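PDB 4WPM: mRNA export protein from Chaetomium thermophilum, which probably takes part in exporting mRNA from nucleus to cytoplasm, the chain here being the RNA recognition motif domain of a longer NXF-family protein. Local coordinates for residues 42-46 / 86-92; 67-71 / 97-102. One frame throughout, in Å; residues are numbered along the deposited sequence.

In the fold
The two contacts lie on opposite faces of one antiparallel sheet in an RNA recognition motif domain, their centres about 18 Å apart. In contact 1, helix 40-51 meets the hairpin joining strand 86-87 to strand 90-97; in contact 2, strand 66-71 is covered by the chain that follows strand 90-97. Along the chain the segments alternate, 42-46, 67-71, 86-92 and 97-102, so the contacts cross, each later segment returning to an earlier one. Leu44 CD2 lies 3.6 Å from Leu69 CD2, so helix 40-51 and strand 66-71 touch directly. The helices thus pack on one side of the sheet, and the C-terminal chain crosses the other, the side on which many RNA recognition motifs bind RNA.

Contact 1 (42-46 / 86-92); sequences SLLDF and TYAGATL. With SO4 (sulfate ion), chain D.
Tyr87 reaches from the hairpin to helix 40-51 and meets three of its residues in different ways. At the far end of the ring, Tyr87 OH and Ser42 OG lie 2.6 Å apart, close enough for a hydrogen bond whose proton is not settled, the serine oxygen lying in the ring plane at its edge. Along the ring, Leu43 places CD1 over a face in a CH-pi contact, 4.3 Å from the Tyr87 centroid. Phe46 comes to that same side but meets the tyrosine obliquely, the two planes 34° apart and the side chains running past each other in opposite directions. Tyr87 CD1 sits over the rim of the Phe46 ring, 3.3 Å from Phe46 CG, and Tyr87 CB lies over the same phenyl face. Phe46 carries its CG anti to the backbone N (chi1 162°), which sends the ring off the helix to meet the hairpin. Leu92 closes the apolar group, its CD1 3.9 Å from Leu43 CD1 and close to Phe46 CE2 as well.

A second shell fixes the tyrosine. Ala88 CB sits over the rim of the ring face turned from the helix, and Ala32 packs against both Tyr87 and Ser42. Ser42 OG also lies within hydrogen-bonding reach of Gly39 O, just before the helix. Behind the ring, a type I' turn from Tyr87 to Ala90 is closed by Tyr87 N to Ala90 O at 2.8 Å and Ala90 N to Tyr87 O at 3.1 Å; Gly89, with its positive phi, suits this turn. Beyond the turn, Thr91 binds a sulfate, probably from the crystallisation liquor, through N and OG1. The whole is a helix packed against a beta hairpin with a two-residue type I' turn that leads into the last strand of an RNA recognition motif.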
# COMPACT_ATOMS: atom_id res chain seq x y z
N SER A 42 -16.43 6.90 -5.61
CA SER A 42 -16.33 6.89 -7.07
C SER A 42 -15.67 5.60 -7.56
O SER A 42 -16.02 5.08 -8.62
CB SER A 42 -15.55 8.11 -7.56
OG SER A 42 -14.20 8.05 -7.15
N LEU A 43 -14.71 5.10 -6.79
CA LEU A 43 -14.03 3.86 -7.12
C LEU A 43 -14.97 2.66 -7.04
O LEU A 43 -15.05 1.86 -7.97
CB LEU A 43 -12.83 3.64 -6.19
CG LEU A 43 -12.15 2.27 -6.26
CD1 LEU A 43 -11.51 2.04 -7.62
CD2 LEU A 43 -11.11 2.13 -5.16
N LEU A 44 -15.68 2.54 -5.92
CA LEU A 44 -16.60 1.42 -5.73
C LEU A 44 -17.71 1.47 -6.77
O LEU A 44 -18.15 0.43 -7.26
CB LEU A 44 -17.18 1.43 -4.32
CG LEU A 44 -16.18 1.43 -3.16
CD1 LEU A 44 -16.87 1.06 -1.85
CD2 LEU A 44 -14.99 0.52 -3.43
N ASP A 45 -18.15 2.67 -7.10
CA ASP A 45 -19.15 2.85 -8.14
C ASP A 45 -18.61 2.35 -9.47
O ASP A 45 -19.32 1.69 -10.23
CB ASP A 45 -19.56 4.32 -8.25
CG ASP A 45 -20.63 4.55 -9.30
OD1 ASP A 45 -21.82 4.36 -8.99
OD2 ASP A 45 -20.28 4.92 -10.44
N PHE A 46 -17.35 2.65 -9.75
CA PHE A 46 -16.69 2.21 -10.97
C PHE A 46 -16.56 0.69 -11.02
O PHE A 46 -16.78 0.07 -12.07
CB PHE A 46 -15.31 2.86 -11.10
CG PHE A 46 -14.40 2.16 -12.07
CD1 PHE A 46 -14.56 2.34 -13.44
CD2 PHE A 46 -13.39 1.33 -11.62
CE1 PHE A 46 -13.72 1.70 -14.33
CE2 PHE A 46 -12.55 0.69 -12.51
CZ PHE A 46 -12.72 0.88 -13.87
N THR A 86 -7.13 0.41 -15.68
CA THR A 86 -6.86 1.80 -15.34
C THR A 86 -8.14 2.51 -14.90
O THR A 86 -9.15 2.46 -15.60
CB THR A 86 -6.24 2.56 -16.53
OG1 THR A 86 -5.06 1.89 -16.97
CG2 THR A 86 -5.90 3.99 -16.14
N TYR A 87 -8.08 3.15 -13.74
CA TYR A 87 -9.20 3.95 -13.24
C TYR A 87 -8.74 5.36 -12.90
O TYR A 87 -7.82 5.54 -12.09
CB TYR A 87 -9.83 3.30 -12.01
CG TYR A 87 -10.79 4.22 -11.29
CD1 TYR A 87 -12.04 4.50 -11.82
CD2 TYR A 87 -10.44 4.81 -10.08
CE1 TYR A 87 -12.92 5.35 -11.16
CE2 TYR A 87 -11.30 5.66 -9.42
CZ TYR A 87 -12.54 5.92 -9.96
OH TYR A 87 -13.41 6.77 -9.31
N ALA A 88 -9.40 6.34 -13.50
CA ALA A 88 -9.10 7.75 -13.26
C ALA A 88 -7.62 8.05 -13.49
O ALA A 88 -7.02 8.87 -12.79
CB ALA A 88 -9.52 8.14 -11.85
N GLY A 89 -7.03 7.36 -14.47
CA GLY A 89 -5.65 7.61 -14.86
C GLY A 89 -4.61 6.90 -14.02
O GLY A 89 -3.44 7.27 -14.04
N ALA A 90 -5.03 5.88 -13.28
CA ALA A 90 -4.12 5.10 -12.44
C ALA A 90 -4.37 3.61 -12.58
O ALA A 90 -5.52 3.16 -12.60
CB ALA A 90 -4.24 5.53 -10.99
N THR A 91 -3.30 2.83 -12.67
CA THR A 91 -3.40 1.38 -12.78
C THR A 91 -3.78 0.77 -11.44
O THR A 91 -3.14 1.04 -10.42
CB THR A 91 -2.08 0.76 -13.28
OG1 THR A 91 -1.73 1.31 -14.55
CG2 THR A 91 -2.21 -0.76 -13.41
N LEU A 92 -4.81 -0.06 -11.45
CA LEU A 92 -5.29 -0.72 -10.24
C LEU A 92 -4.66 -2.10 -10.06
O LEU A 92 -4.61 -2.89 -11.01
CB LEU A 92 -6.81 -0.84 -10.25
CG LEU A 92 -7.64 0.44 -10.14
CD1 LEU A 92 -9.11 0.09 -9.99
CD2 LEU A 92 -7.18 1.33 -9.00
S SO4 D . 0.34 4.34 -12.69
O1 SO4 D . -0.86 4.07 -11.89
O2 SO4 D . 0.56 3.23 -13.62
O3 SO4 D . 1.50 4.45 -11.80
O4 SO4 D . 0.17 5.58 -13.43

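Contact 2 (67-71 / 97-102); sequences VWLKV and TNEPMP. With SO4 (sulfate ion), chain C.
Trp68, on strand 66-71 of an RNA recognition motif sheet, lies under Pro102 of the chain that leaves strand 90-97 and folds back across the sheet. The indole stands on the face turned from the helices, while its neighbour Leu69 points the other way and packs on Leu44 and Leu47 of helix 40-51. That alternation is what a beta strand between a helical layer and an opposite surface should give.

The main interaction is CH-pi. Pro102 CD sits above the six-membered ring, 3.7 Å from its centroid and 17° off the normal, with Pro102 CG reaching toward NE1. The indole is set beneath the proline by chi1 of -61°, which keeps CG beside the backbone N and anti to the carbonyl carbon. With an alanine in place of Trp68, the Pro102 ring would probably lose the surface it rests on, opening a gap between the sheet and the returning chain.

Van der Waals contacts spread outward from this pair. Met101, its chain bent at chi2, brings CE within 3.9 Å of Trp68 CB, while its SD lies 4.0 Å from Lys70 CB. At the other end of the indole, Thr97 CG2 lies near CZ3. Ile61 and Asp63 of strand 59-63 also touch Trp68.

Polar interactions gather at the far edge. Glu99 OE2 meets the rim of the indole near its plane, 3.6 Å from Trp68 CH2, with carboxylate and ring planes 78° apart. Its OE1 makes a weak, long ion pair with Lys23. An ST turn shapes the backbone here, Glu99 N donating to Thr97 OG1 at 3.0 Å. A sulfate, probably from the crystallisation liquor, is bound at this turn: Thr97 OG1 reaches its O4 at 2.8 Å, and Asn98 N donates to its O3 at 2.9 Å.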
# COMPACT_ATOMS: atom_id res chain seq x y z
N VAL A 67 -7.17 0.31 -0.57
CA VAL A 67 -8.60 0.26 -0.32
C VAL A 67 -8.98 -1.18 0.02
O VAL A 67 -8.67 -2.10 -0.73
CB VAL A 67 -9.42 0.74 -1.54
CG1 VAL A 67 -10.92 0.54 -1.30
CG2 VAL A 67 -9.12 2.20 -1.84
N TRP A 68 -9.65 -1.35 1.16
CA TRP A 68 -10.04 -2.68 1.63
C TRP A 68 -11.52 -2.89 1.37
O TRP A 68 -12.33 -2.00 1.62
CB TRP A 68 -9.73 -2.84 3.12
CG TRP A 68 -8.28 -2.69 3.46
CD1 TRP A 68 -7.55 -1.54 3.47
CD2 TRP A 68 -7.38 -3.74 3.86
NE1 TRP A 68 -6.25 -1.80 3.84
CE2 TRP A 68 -6.12 -3.14 4.09
CE3 TRP A 68 -7.52 -5.12 4.04
CZ2 TRP A 68 -5.01 -3.88 4.48
CZ3 TRP A 68 -6.41 -5.85 4.43
CH2 TRP A 68 -5.18 -5.23 4.65
N LEU A 69 -11.88 -4.07 0.87
CA LEU A 69 -13.27 -4.42 0.62
C LEU A 69 -13.58 -5.81 1.16
O LEU A 69 -12.80 -6.74 0.96
CB LEU A 69 -13.60 -4.35 -0.87
CG LEU A 69 -13.44 -2.99 -1.54
CD1 LEU A 69 -13.65 -3.12 -3.04
CD2 LEU A 69 -14.42 -1.98 -0.95
N LYS A 70 -14.72 -5.93 1.83
CA LYS A 70 -15.20 -7.21 2.32
C LYS A 70 -16.38 -7.67 1.46
O LYS A 70 -17.42 -7.02 1.42
CB LYS A 70 -15.61 -7.09 3.79
CG LYS A 70 -15.34 -8.33 4.63
CD LYS A 70 -15.51 -8.02 6.11
CE LYS A 70 -15.05 -9.18 6.98
NZ LYS A 70 -15.64 -9.12 8.34
N VAL A 71 -16.20 -8.80 0.77
CA VAL A 71 -17.18 -9.28 -0.20
C VAL A 71 -17.29 -10.81 -0.17
O VAL A 71 -16.41 -11.49 0.35
CB VAL A 71 -16.81 -8.84 -1.64
CG1 VAL A 71 -16.78 -7.32 -1.74
CG2 VAL A 71 -15.47 -9.43 -2.06
N THR A 97 -6.60 -11.40 -0.06
CA THR A 97 -5.68 -11.54 1.06
C THR A 97 -6.36 -12.16 2.28
O THR A 97 -7.57 -12.01 2.47
CB THR A 97 -5.09 -10.18 1.47
OG1 THR A 97 -4.10 -10.37 2.49
CG2 THR A 97 -6.18 -9.25 1.99
N ASN A 98 -5.58 -12.85 3.10
CA ASN A 98 -6.07 -13.37 4.37
C ASN A 98 -5.70 -12.43 5.52
O ASN A 98 -5.90 -12.76 6.69
CB ASN A 98 -5.51 -14.78 4.64
CG ASN A 98 -4.00 -14.83 4.58
OD1 ASN A 98 -3.31 -13.88 4.94
ND2 ASN A 98 -3.47 -15.97 4.14
N GLU A 99 -5.17 -11.26 5.18
CA GLU A 99 -4.87 -10.24 6.18
C GLU A 99 -6.16 -9.78 6.85
O GLU A 99 -7.18 -9.66 6.18
CB GLU A 99 -4.15 -9.05 5.54
CG GLU A 99 -2.67 -9.27 5.29
CD GLU A 99 -2.05 -8.14 4.49
OE1 GLU A 99 -1.52 -8.41 3.39
OE2 GLU A 99 -2.08 -6.98 4.96
N PRO A 100 -6.11 -9.53 8.16
CA PRO A 100 -7.33 -9.01 8.80
C PRO A 100 -7.65 -7.59 8.35
O PRO A 100 -6.74 -6.78 8.18
CB PRO A 100 -6.98 -9.04 10.30
CG PRO A 100 -5.49 -8.97 10.34
CD PRO A 100 -5.01 -9.70 9.12
N MET A 101 -8.93 -7.30 8.16
CA MET A 101 -9.35 -5.96 7.78
C MET A 101 -9.08 -4.98 8.92
O MET A 101 -9.42 -5.26 10.06
CB MET A 101 -10.84 -5.95 7.41
CG MET A 101 -11.29 -4.73 6.62
SD MET A 101 -12.62 -5.11 5.47
CE MET A 101 -13.09 -3.47 4.94
N PRO A 102 -8.45 -3.83 8.61
CA PRO A 102 -8.16 -2.89 9.70
C PRO A 102 -9.41 -2.14 10.15
O PRO A 102 -10.25 -1.80 9.32
CB PRO A 102 -7.13 -1.95 9.09
CG PRO A 102 -7.41 -1.97 7.64
CD PRO A 102 -7.93 -3.35 7.32
S SO4 C . -1.72 -12.54 1.38
O1 SO4 C . -0.42 -13.05 1.82
O2 SO4 C . -2.00 -13.02 0.03
O3 SO4 C . -2.76 -13.00 2.29
O4 SO4 C . -1.68 -11.08 1.38